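Local coordinates for protein putative hydrolase (Shewanella frigidimarina, PDB 3LHO) that probably acts as an iron-dependent dioxygenase of the 2-oxoadipate dioxygenase/decarboxylase family, here with nickel in its metal site, at residues 44-49 and 96-101. Residues are numbered along the deposited sequence; the frame is centred on the assembly and turned at random.
Sequences LRTFNI and ISELLV
Ile96 lies beside Leu44 in the parallel pairing of strands 93-99 and 39-47, which illustrates how a side-chain amide can prolong such a contact after backbone bonding gives out. CA of Ile96 makes a CH···O contact with Leu44 O, while the apolar branches of the two residues meet only loosely, Leu44 CD1 4.4 Å from Ile96 CG1. The same carbonyl takes the N-H of Ser97 in a nearly straight bond (N to O 3.1 Å, 171°), and a water donating to it also joins Ser97 OG, itself bonded to Tyr152. Ser97 O receives a weak bond from Thr46 N, which is shared with the hydroxyl of Tyr152. At Glu98 the methyl CG2 of Thr46 lies alongside CB, 3.7 Å away; farther out, the carboxylate lies against Asn48 CB, with CD 3.6 Å from it, and OE1 is held by Leu54 N. Leu99 N binds Thr46 O at 2.9 Å, and Leu99 O accepts Asn48 N at 3.0 Å. With CG anti to the backbone N (chi1 -170°), Leu99 brings CD2 to the rim of the Phe47 ring, in its plane. Past Leu100, Val101 N reaches Asn48 OD1 from above the amide plane, at 3.1 Å; the other end of that amide, ND2, bonds to Glu102. Were Asn48 an alanine, Val101 N would probably lose this acceptor and the Glu102 carboxylate its amide partner. Strand 79-85 flanks 93-99 on its other edge; helix 54-62 covers the face of Leu44, Thr46 and Ile96, and helix 151-159 that of Arg45, Phe47 and Leu99.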
loop_
_atom_site.group_PDB
_atom_site.type_symbol
_atom_site.label_atom_id
_atom_site.label_comp_id
_atom_site.label_asym_id
_atom_site.label_seq_id
_atom_site.Cartn_x
_atom_site.Cartn_y
_atom_site.Cartn_z
ATOM N N LEU A 44 0.349 0.850 3.505
ATOM C CA LEU A 44 1.398 0.060 4.147
ATOM C C LEU A 44 0.780 -1.064 4.962
ATOM O O LEU A 44 -0.387 -0.962 5.357
ATOM C CB LEU A 44 2.257 0.963 5.048
ATOM C CG LEU A 44 2.885 2.205 4.455
ATOM C CD1 LEU A 44 3.530 3.042 5.609
ATOM C CD2 LEU A 44 3.971 1.873 3.399
ATOM N N ARG A 45 1.554 -2.121 5.213
ATOM C CA ARG A 45 1.044 -3.332 5.872
ATOM C C ARG A 45 1.987 -3.754 6.977
ATOM O O ARG A 45 3.167 -3.542 6.871
ATOM C CB ARG A 45 1.041 -4.464 4.872
ATOM C CG ARG A 45 0.067 -4.244 3.719
ATOM C CD ARG A 45 0.101 -5.414 2.802
ATOM N NE ARG A 45 -1.052 -5.399 1.914
ATOM C CZ ARG A 45 -1.397 -6.365 1.070
ATOM N NH1 ARG A 45 -0.669 -7.461 0.958
ATOM N NH2 ARG A 45 -2.497 -6.228 0.330
ATOM N N THR A 46 1.483 -4.422 8.001
ATOM C CA THR A 46 2.367 -4.991 9.034
ATOM C C THR A 46 1.570 -6.022 9.817
ATOM O O THR A 46 0.451 -6.392 9.383
ATOM C CB THR A 46 2.957 -3.914 9.960
ATOM O OG1 THR A 46 4.019 -4.486 10.758
ATOM C CG2 THR A 46 1.893 -3.303 10.852
ATOM N N PHE A 47 2.160 -6.545 10.892
ATOM C CA PHE A 47 1.458 -7.453 11.828
ATOM C C PHE A 47 1.232 -6.791 13.168
ATOM O O PHE A 47 1.966 -5.882 13.535
ATOM C CB PHE A 47 2.304 -8.706 12.061
ATOM C CG PHE A 47 2.664 -9.443 10.806
ATOM C CD1 PHE A 47 1.752 -10.212 10.159
ATOM C CD2 PHE A 47 3.942 -9.369 10.287
ATOM C CE1 PHE A 47 2.081 -10.908 9.010
ATOM C CE2 PHE A 47 4.272 -10.052 9.146
ATOM C CZ PHE A 47 3.332 -10.815 8.501
ATOM N N ASN A 48 0.248 -7.266 13.944
ATOM C CA ASN A 48 0.004 -6.713 15.279
ATOM C C ASN A 48 0.997 -7.246 16.366
ATOM O O ASN A 48 0.620 -7.672 17.470
ATOM C CB ASN A 48 -1.458 -6.961 15.669
ATOM C CG ASN A 48 -1.713 -8.414 15.953
ATOM O OD1 ASN A 48 -0.962 -9.298 15.485
ATOM N ND2 ASN A 48 -2.700 -8.677 16.771
ATOM N N ILE A 49 2.280 -7.219 16.035
ATOM C CA ILE A 49 3.357 -7.645 16.930
ATOM C C ILE A 49 4.003 -6.293 17.355
ATOM O O ILE A 49 4.319 -5.451 16.484
ATOM C CB ILE A 49 4.362 -8.565 16.186
ATOM C CG1 ILE A 49 3.706 -9.925 15.859
ATOM C CG2 ILE A 49 5.649 -8.769 16.999
ATOM C CD1 ILE A 49 4.486 -10.867 15.006
ATOM N N ILE A 96 -2.723 2.556 6.806
ATOM C CA ILE A 96 -1.843 1.561 7.453
ATOM C C ILE A 96 -2.707 0.481 8.063
ATOM O O ILE A 96 -3.623 0.737 8.860
ATOM C CB ILE A 96 -0.849 2.149 8.485
ATOM C CG1 ILE A 96 -0.108 3.382 7.974
ATOM C CG2 ILE A 96 0.139 1.028 8.959
ATOM C CD1 ILE A 96 0.837 4.038 9.072
ATOM N N SER A 97 -2.481 -0.762 7.626
ATOM C CA SER A 97 -3.232 -1.881 8.199
ATOM C C SER A 97 -2.277 -2.847 8.916
ATOM O O SER A 97 -1.046 -2.768 8.747
ATOM C CB SER A 97 -4.035 -2.590 7.117
ATOM O OG SER A 97 -3.207 -3.247 6.163
ATOM N N GLU A 98 -2.826 -3.679 9.790
ATOM C CA GLU A 98 -2.043 -4.725 10.443
ATOM C C GLU A 98 -2.871 -5.994 10.527
ATOM O O GLU A 98 -4.022 -5.936 10.871
ATOM C CB GLU A 98 -1.559 -4.346 11.852
ATOM C CG GLU A 98 -2.603 -4.165 12.877
ATOM C CD GLU A 98 -2.043 -3.746 14.236
ATOM O OE1 GLU A 98 -0.824 -3.432 14.416
ATOM O OE2 GLU A 98 -2.857 -3.673 15.125
ATOM N N LEU A 99 -2.232 -7.114 10.235
ATOM C CA LEU A 99 -2.883 -8.405 10.333
ATOM C C LEU A 99 -2.983 -8.831 11.794
ATOM O O LEU A 99 -2.047 -8.697 12.568
ATOM C CB LEU A 99 -2.073 -9.448 9.531
ATOM C CG LEU A 99 -2.703 -10.843 9.300
ATOM C CD1 LEU A 99 -3.817 -10.791 8.276
ATOM C CD2 LEU A 99 -1.606 -11.808 8.833
ATOM N N LEU A 100 -4.129 -9.386 12.172
ATOM C CA LEU A 100 -4.298 -9.867 13.531
ATOM C C LEU A 100 -3.796 -11.313 13.599
ATOM O O LEU A 100 -4.493 -12.254 13.232
ATOM C CB LEU A 100 -5.775 -9.748 13.909
ATOM C CG LEU A 100 -6.372 -8.338 13.763
ATOM C CD1 LEU A 100 -7.857 -8.404 14.056
ATOM C CD2 LEU A 100 -5.698 -7.370 14.756
ATOM N N VAL A 101 -2.560 -11.477 14.060
ATOM C CA VAL A 101 -1.860 -12.762 13.983
ATOM C C VAL A 101 -2.549 -13.885 14.754
ATOM O O VAL A 101 -2.463 -15.048 14.356
ATOM C CB VAL A 101 -0.414 -12.606 14.427
ATOM C CG1 VAL A 101 0.294 -13.974 14.517
ATOM C CG2 VAL A 101 0.289 -11.656 13.417
HETATM O O HOH W 1 -2.834 -1.607 3.961
#